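Local coordinates for protein 4-oxalmesaconate hydratase (PDB 5CGZ) that catalyses the zinc-dependent hydration of 4-carboxy-2-hydroxymuconate to 4-carboxy-4-hydroxy-2-oxoadipate, the third step of gallate degradation, at residues 11-16 / 42-47; 62-67 / 78-83; 184-189 / 194-199. All blocks are in the same frame, centred on the assembly; numbering follows the deposited sequence. Where two conformers were deposited one is given.

Interaction 1: residues 11-16 / 42-47; sequences SADFVW and RGESAK. With ZN (zinc ion), chain C.
Asp13 and Glu44 meet through a shared zinc ion, a metal-site contact at the C-terminal edge of the parallel strands of a Rossmann-like fold. Asp13 follows strand 3-8, in the His-x-x-Asp motif formed with His10; Glu44 lies in the loop leading to helix 46-50. Both carboxylates bind through one oxygen: Asp13 OD1 is 2.0 Å from the zinc ion, whereas its OD2 stands off at 2.9 Å. Glu44 repeats the pattern, with OE2 at 2.0 Å from the zinc ion and OE1 well outside bonding distance. Glu44 was modelled in two conformers, and this geometry belongs to one of them. The two carboxylate planes are turned 70° apart, and Asp13 OD1 lies 3.6 Å from Glu44 OE2, a separation made by the intervening cation. Its positive charge probably offsets the repulsion expected of two acidic groups this close.

With CG anti to the carbonyl carbon and the chain extended beyond it (chi2 -170°), Glu44 reaches across from its loop, while the shorter Asp13 crosses it at about a right angle. His10 and His123 supply the remaining protein ligands, and water 2 is also bound, its oxygen 2.5 Å from the zinc ion, a longer bond than those of the carboxylates. The non-binding Asp13 OD2 is held in turn by a salt bridge to Arg17, a second-shell partner that would help fix the rotation of the carboxylate. A further link avoids the metal: water 1 accepts from Ala12 N at 3.0 Å and donates to Glu44 OE1.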
# COMPACT_ATOMS: atom_id res chain seq x y z
N SER A 11 20.11 2.28 24.16
CA SER A 11 19.69 2.46 25.55
C SER A 11 18.72 3.63 25.77
O SER A 11 17.86 3.55 26.63
CB SER A 11 20.92 2.62 26.46
OG SER A 11 21.76 3.67 26.04
N ALA A 12 18.82 4.70 24.98
CA ALA A 12 17.95 5.87 25.20
C ALA A 12 16.53 5.72 24.63
O ALA A 12 15.59 6.41 25.05
CB ALA A 12 18.60 7.12 24.62
N ASP A 13 16.36 4.81 23.68
CA ASP A 13 15.10 4.72 22.97
C ASP A 13 13.89 4.47 23.85
O ASP A 13 12.84 5.07 23.63
CB ASP A 13 15.20 3.64 21.90
CG ASP A 13 15.92 4.13 20.66
OD1 ASP A 13 16.94 3.51 20.27
OD2 ASP A 13 15.47 5.14 20.09
N PHE A 14 14.01 3.61 24.86
CA PHE A 14 12.83 3.31 25.66
C PHE A 14 12.40 4.54 26.45
O PHE A 14 11.23 4.66 26.82
CB PHE A 14 13.07 2.10 26.61
CG PHE A 14 13.94 2.41 27.81
CD1 PHE A 14 15.32 2.25 27.74
CD2 PHE A 14 13.38 2.79 29.02
CE1 PHE A 14 16.13 2.51 28.85
CE2 PHE A 14 14.17 3.06 30.14
CZ PHE A 14 15.55 2.92 30.05
N VAL A 15 13.32 5.47 26.68
CA VAL A 15 12.98 6.68 27.43
C VAL A 15 12.16 7.64 26.56
O VAL A 15 11.08 8.05 26.95
CB VAL A 15 14.24 7.40 27.98
CG1 VAL A 15 13.86 8.70 28.68
CG2 VAL A 15 14.99 6.49 28.95
N TRP A 16 12.65 7.96 25.36
CA TRP A 16 11.92 8.86 24.47
C TRP A 16 10.55 8.30 24.07
O TRP A 16 9.56 9.03 24.01
CB TRP A 16 12.69 9.14 23.18
CG TRP A 16 14.12 9.56 23.31
CD1 TRP A 16 15.22 8.91 22.80
CD2 TRP A 16 14.62 10.73 23.96
NE1 TRP A 16 16.36 9.61 23.10
CE2 TRP A 16 16.03 10.73 23.82
CE3 TRP A 16 14.02 11.79 24.65
CZ2 TRP A 16 16.84 11.74 24.34
CZ3 TRP A 16 14.82 12.79 25.17
CH2 TRP A 16 16.22 12.75 25.02
N ARG A 42 27.89 4.24 19.39
CA ARG A 42 28.54 4.80 18.20
C ARG A 42 27.68 5.82 17.43
O ARG A 42 28.21 6.80 16.91
CB ARG A 42 28.95 3.66 17.26
CG ARG A 42 30.05 2.78 17.85
CD ARG A 42 29.89 1.32 17.45
NE ARG A 42 29.97 1.12 16.01
CZ ARG A 42 31.11 0.97 15.34
NH1 ARG A 42 32.27 1.00 15.98
NH2 ARG A 42 31.09 0.78 14.02
N GLY A 43 26.37 5.60 17.37
CA GLY A 43 25.52 6.45 16.55
C GLY A 43 24.52 7.36 17.26
O GLY A 43 23.86 8.16 16.62
N GLU A 44 24.39 7.22 18.58
CA GLU A 44 23.46 8.05 19.34
C GLU A 44 24.17 8.71 20.52
O GLU A 44 23.58 8.92 21.58
CB GLU A 44 22.25 7.22 19.83
CG GLU A 44 21.41 6.57 18.70
CD GLU A 44 20.09 5.96 19.20
OE1 GLU A 44 19.91 5.81 20.43
OE2 GLU A 44 19.21 5.63 18.36
N SER A 45 25.45 9.05 20.34
CA SER A 45 26.24 9.62 21.42
C SER A 45 27.19 10.74 20.96
O SER A 45 28.32 10.82 21.43
CB SER A 45 27.06 8.51 22.10
OG SER A 45 26.20 7.53 22.66
N ALA A 46 26.71 11.59 20.06
CA ALA A 46 27.54 12.61 19.44
C ALA A 46 28.20 13.56 20.45
O ALA A 46 29.38 13.88 20.33
CB ALA A 46 26.72 13.41 18.43
N LYS A 47 27.43 14.02 21.43
CA LYS A 47 27.95 14.93 22.45
C LYS A 47 29.19 14.36 23.12
O LYS A 47 30.19 15.05 23.29
CB LYS A 47 26.89 15.24 23.50
CG LYS A 47 25.84 16.24 23.05
CD LYS A 47 26.39 17.65 22.98
CE LYS A 47 25.28 18.69 23.16
NZ LYS A 47 24.26 18.62 22.07
ZN ZN C . 17.85 4.26 18.65
O HOH W 1 21.16 5.48 23.22
O HOH W 2 17.43 6.71 18.54

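Interaction 2: residues 62-67 / 78-83; sequences ARREEA and VEFFDI
Helix 56-74 passes the end of strand 76-80 at an incline and in roughly the opposite direction, with CA of Arg64 8.1 Å from CA of Phe80 and the CA atoms of Ala67 and Val78 at a similar spacing. The helix belongs to the beta-alpha-beta crossover that takes the chain from strand 31-36 to strand 76-80, its parallel neighbour at an edge of the sheet within this chain.

Phe80 carries the contact, its ring directed at the helix. Over one face lies the aliphatic part of Arg64: CG is 4.1 Å from the ring centroid and only 22° off the normal, the geometry of a CH-pi contact. The same ring meets Ala67 at its edge, where CB sits in the ring plane 3.7 Å from CE1. Arg64 starts with CG opposite its own nitrogen (chi1 -173°), which lays the methylene over the ring. A bend at chi3 then turns the guanidinium away from stacking, its plane 85° from that of the ring; its NH1 makes a salt bridge with Asp61. Phe39 also meets the Phe80 ring.

Elsewhere on the helix, Arg63 grips Glu66 side-on, with NE and NH2 both donating to OE1, the NE bond being 3.0 Å long.

A serine in place of Phe80 would probably open a gap beside Ala67 and leave the Arg64 methylene without its aromatic platform. Across these two segments the attraction is therefore dispersion and CH-pi in kind, joining helix to sheet through carbon while the charged groups find partners to the side.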
# COMPACT_ATOMS: atom_id res chain seq x y z
N ALA A 62 28.58 5.81 30.40
CA ALA A 62 27.70 6.97 30.56
C ALA A 62 26.26 6.60 30.18
O ALA A 62 25.31 6.91 30.91
CB ALA A 62 28.21 8.14 29.72
N ARG A 63 26.09 5.92 29.05
CA ARG A 63 24.76 5.51 28.59
C ARG A 63 24.09 4.55 29.58
O ARG A 63 22.89 4.67 29.86
CB ARG A 63 24.85 4.85 27.22
CG ARG A 63 25.29 5.77 26.09
CD ARG A 63 24.16 6.66 25.62
NE ARG A 63 24.10 7.94 26.33
CZ ARG A 63 24.69 9.06 25.92
NH1 ARG A 63 25.40 9.07 24.80
NH2 ARG A 63 24.57 10.17 26.63
N ARG A 64 24.86 3.59 30.11
CA ARG A 64 24.34 2.62 31.07
C ARG A 64 23.80 3.32 32.32
O ARG A 64 22.72 2.99 32.82
CB ARG A 64 25.43 1.61 31.46
CG ARG A 64 24.95 0.43 32.33
CD ARG A 64 26.12 -0.47 32.82
NE ARG A 64 26.85 -1.15 31.74
CZ ARG A 64 28.08 -0.82 31.32
NH1 ARG A 64 28.74 0.19 31.88
NH2 ARG A 64 28.66 -1.50 30.33
N GLU A 65 24.55 4.30 32.82
CA GLU A 65 24.14 4.97 34.05
C GLU A 65 22.87 5.79 33.82
O GLU A 65 21.99 5.83 34.68
CB GLU A 65 25.27 5.87 34.57
CG GLU A 65 25.32 5.96 36.09
CD GLU A 65 25.63 4.62 36.75
OE1 GLU A 65 25.23 4.44 37.92
OE2 GLU A 65 26.26 3.76 36.11
N GLU A 66 22.77 6.43 32.66
CA GLU A 66 21.57 7.18 32.31
C GLU A 66 20.35 6.27 32.25
O GLU A 66 19.30 6.60 32.80
CB GLU A 66 21.76 7.89 30.97
CG GLU A 66 22.74 9.04 31.03
CD GLU A 66 22.94 9.69 29.67
OE1 GLU A 66 22.52 9.08 28.66
OE2 GLU A 66 23.51 10.80 29.63
N ALA A 67 20.50 5.12 31.59
CA ALA A 67 19.39 4.19 31.41
C ALA A 67 18.92 3.65 32.75
O ALA A 67 17.71 3.55 33.01
CB ALA A 67 19.79 3.06 30.48
N VAL A 78 15.88 -3.09 34.07
CA VAL A 78 16.53 -2.98 32.76
C VAL A 78 17.77 -3.87 32.69
O VAL A 78 18.51 -4.00 33.66
CB VAL A 78 16.92 -1.52 32.45
CG1 VAL A 78 17.83 -0.97 33.54
CG2 VAL A 78 17.58 -1.42 31.07
N GLU A 79 17.97 -4.51 31.54
CA GLU A 79 19.20 -5.27 31.31
C GLU A 79 19.80 -4.86 29.98
O GLU A 79 19.10 -4.32 29.11
CB GLU A 79 18.95 -6.78 31.37
CG GLU A 79 18.20 -7.35 30.19
CD GLU A 79 17.92 -8.83 30.34
OE1 GLU A 79 16.76 -9.19 30.65
OE2 GLU A 79 18.85 -9.64 30.15
N PHE A 80 21.09 -5.13 29.82
CA PHE A 80 21.85 -4.66 28.66
C PHE A 80 22.53 -5.81 27.92
O PHE A 80 23.44 -6.43 28.47
CB PHE A 80 22.88 -3.62 29.12
CG PHE A 80 22.27 -2.49 29.89
CD1 PHE A 80 21.73 -1.39 29.23
CD2 PHE A 80 22.22 -2.52 31.28
CE1 PHE A 80 21.16 -0.35 29.94
CE2 PHE A 80 21.65 -1.48 31.99
CZ PHE A 80 21.11 -0.39 31.32
N PHE A 81 22.11 -6.11 26.70
CA PHE A 81 22.73 -7.20 25.95
C PHE A 81 24.11 -6.79 25.43
O PHE A 81 24.94 -7.65 25.14
CB PHE A 81 21.87 -7.65 24.76
CG PHE A 81 20.77 -8.60 25.13
CD1 PHE A 81 20.33 -8.71 26.44
CD2 PHE A 81 20.17 -9.38 24.15
CE1 PHE A 81 19.30 -9.59 26.76
CE2 PHE A 81 19.15 -10.25 24.46
CZ PHE A 81 18.71 -10.36 25.77
N ASP A 82 24.32 -5.49 25.27
CA ASP A 82 25.59 -4.96 24.77
C ASP A 82 26.09 -5.64 23.48
O ASP A 82 27.22 -6.14 23.45
CB ASP A 82 26.66 -5.08 25.86
CG ASP A 82 27.95 -4.32 25.52
OD1 ASP A 82 27.90 -3.34 24.73
OD2 ASP A 82 29.02 -4.71 26.02
N ILE A 83 25.28 -5.66 22.43
CA ILE A 83 25.71 -6.31 21.19
C ILE A 83 26.27 -5.33 20.15
O ILE A 83 26.70 -5.76 19.08
CB ILE A 83 24.57 -7.12 20.53
CG1 ILE A 83 23.44 -6.19 20.07
CG2 ILE A 83 24.07 -8.22 21.48
CD1 ILE A 83 22.30 -6.94 19.34

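Interaction 3: residues 184-189 / 194-199; sequences AAIQCM and HLWEYY
Within 194-199, on the first turns of helix 193-212, Trp196 and Tyr199 meet the end of helix 179-186 and the turn after it. Trp196 dominates. Its CG lies anti to the carbonyl carbon, and this brings the indole alongside residues 186-189. NE1 donates to Met189 O at 3.0 Å with an N-H...O angle of 153°. The acceptor lies almost in the indole plane, yet seen from the carbonyl the donor is tilted 35° from its plane. Ile186 O is also near the indole nitrogen, but the angle there is too poor for a bond; that carbonyl instead accepts from Met189 N in the type I beta turn Ile186 to Met189. The turn thus presents Met189 O to the indole, which would probably hold the ring against rotation.

One face of the same ring is covered along its length. Over the five-membered part, Ile186 CG2 comes 3.5 Å from CD1 of Trp196. Over the six-membered part, Gln187 CG stands 4.0 Å from the centroid and 17° off the normal, a CH-pi contact, and Gln187 CA also packs on this face. The Gln187 amide stands steeply to the ring, so it does not stack.

Tyr198 makes its contacts elsewhere, its ring stacked on His160 and its hydroxyl bonded to Gln209 of a neighbouring subunit. Tyr199 rejoins the contact, its CB 4.3 Å from CD1 of Ile186, while its hydroxyl bonds to Arg17 and His160. The two consecutive helices lie against helix 13-27, whose Trp16 is touched by Ile186, Met189, Leu195, Trp196 and Tyr199; Cys188 packs on Ala69 and Ile73 of helix 56-74.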
# COMPACT_ATOMS: atom_id res chain seq x y z
N ALA A 184 10.87 13.45 33.86
CA ALA A 184 12.02 13.30 34.75
C ALA A 184 12.99 12.26 34.19
O ALA A 184 14.21 12.44 34.25
CB ALA A 184 11.58 12.91 36.15
N ALA A 185 12.46 11.18 33.62
CA ALA A 185 13.33 10.19 32.98
C ALA A 185 14.03 10.80 31.77
O ALA A 185 15.21 10.57 31.53
CB ALA A 185 12.52 8.96 32.57
N ILE A 186 13.28 11.59 31.01
CA ILE A 186 13.84 12.28 29.85
C ILE A 186 15.03 13.15 30.24
O ILE A 186 16.04 13.22 29.53
CB ILE A 186 12.74 13.13 29.15
CG1 ILE A 186 11.98 12.26 28.14
CG2 ILE A 186 13.33 14.34 28.45
CD1 ILE A 186 10.86 13.00 27.44
N GLN A 187 14.93 13.81 31.39
CA GLN A 187 16.00 14.69 31.86
C GLN A 187 17.27 13.93 32.26
O GLN A 187 18.32 14.54 32.41
CB GLN A 187 15.50 15.54 33.02
CG GLN A 187 14.56 16.64 32.57
CD GLN A 187 14.12 17.56 33.69
OE1 GLN A 187 14.30 18.77 33.61
NE2 GLN A 187 13.52 16.98 34.72
N CYS A 188 17.18 12.62 32.42
CA CYS A 188 18.38 11.81 32.62
C CYS A 188 19.21 11.71 31.34
O CYS A 188 20.38 11.34 31.40
CB CYS A 188 18.02 10.40 33.09
SG CYS A 188 17.24 10.33 34.69
N MET A 189 18.61 12.02 30.20
CA MET A 189 19.33 11.98 28.93
C MET A 189 20.17 13.25 28.82
O MET A 189 19.81 14.20 28.10
CB MET A 189 18.38 11.85 27.74
CG MET A 189 17.37 10.70 27.85
SD MET A 189 18.10 9.05 27.87
CE MET A 189 18.19 8.71 29.61
N HIS A 194 17.34 19.43 23.27
CA HIS A 194 16.54 19.58 22.05
C HIS A 194 15.60 18.40 21.88
O HIS A 194 14.46 18.58 21.45
CB HIS A 194 17.43 19.70 20.81
CG HIS A 194 18.08 21.05 20.66
ND1 HIS A 194 19.02 21.33 19.70
CD2 HIS A 194 17.91 22.19 21.38
CE1 HIS A 194 19.40 22.59 19.82
NE2 HIS A 194 18.75 23.13 20.82
N LEU A 195 16.07 17.20 22.22
CA LEU A 195 15.22 16.03 22.18
C LEU A 195 14.20 16.03 23.33
O LEU A 195 13.09 15.52 23.16
CB LEU A 195 16.05 14.75 22.21
CG LEU A 195 16.82 14.46 20.92
CD1 LEU A 195 17.47 13.08 20.98
CD2 LEU A 195 15.90 14.58 19.68
N TRP A 196 14.56 16.61 24.48
CA TRP A 196 13.59 16.76 25.57
C TRP A 196 12.39 17.51 25.04
O TRP A 196 11.24 17.13 25.27
CB TRP A 196 14.15 17.53 26.77
CG TRP A 196 15.39 17.00 27.41
CD1 TRP A 196 16.11 15.90 27.04
CD2 TRP A 196 16.06 17.56 28.54
NE1 TRP A 196 17.20 15.74 27.88
CE2 TRP A 196 17.19 16.75 28.81
CE3 TRP A 196 15.82 18.67 29.36
CZ2 TRP A 196 18.07 17.01 29.86
CZ3 TRP A 196 16.70 18.93 30.41
CH2 TRP A 196 17.81 18.11 30.64
N GLU A 197 12.68 18.61 24.34
CA GLU A 197 11.65 19.48 23.79
C GLU A 197 10.88 18.81 22.67
O GLU A 197 9.66 18.95 22.58
CB GLU A 197 12.28 20.78 23.29
CG GLU A 197 12.79 21.68 24.40
CD GLU A 197 13.98 22.53 23.98
OE1 GLU A 197 14.19 22.75 22.77
OE2 GLU A 197 14.71 22.98 24.89
N TYR A 198 11.59 18.09 21.80
CA TYR A 198 10.94 17.40 20.70
C TYR A 198 9.92 16.38 21.22
O TYR A 198 8.79 16.33 20.74
CB TYR A 198 11.99 16.70 19.83
CG TYR A 198 11.47 16.06 18.56
CD1 TYR A 198 11.03 14.74 18.55
CD2 TYR A 198 11.45 16.77 17.36
CE1 TYR A 198 10.56 14.14 17.36
CE2 TYR A 198 10.98 16.19 16.18
CZ TYR A 198 10.55 14.87 16.19
OH TYR A 198 10.10 14.31 15.00
N TYR A 199 10.31 15.58 22.21
CA TYR A 199 9.42 14.51 22.64
C TYR A 199 8.35 15.01 23.60
O TYR A 199 7.30 14.39 23.74
CB TYR A 199 10.23 13.34 23.22
CG TYR A 199 10.80 12.58 22.05
CD1 TYR A 199 9.98 11.73 21.31
CD2 TYR A 199 12.10 12.79 21.62
CE1 TYR A 199 10.47 11.07 20.20
CE2 TYR A 199 12.60 12.12 20.50
CZ TYR A 199 11.77 11.27 19.80
OH TYR A 199 12.24 10.61 18.69

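The three contacts follow one another along the chain without overlapping, and all lie around helix 13-27. The centres of interactions 1 and 2 are about 10 Å apart, those of 1 and 3 about 11 Å, and those of 2 and 3 about 17 Å. Interaction 1 meets the 62-67 helix through Phe14 CZ on Ala67 O (3.7 Å) and through a probable hydrogen bond from Arg63 NH1 to Ser45 OG (2.8 Å). Toward interaction 3, Val15 CG1 lies 3.7 Å from Ala185 O. Glu66 closes the circuit, its CG packing on Cys188 O. The zinc-binding segments are thus tied to helix 56-74, which packs on the edge strand 76-80, and to the later helices 179-186 and 193-212.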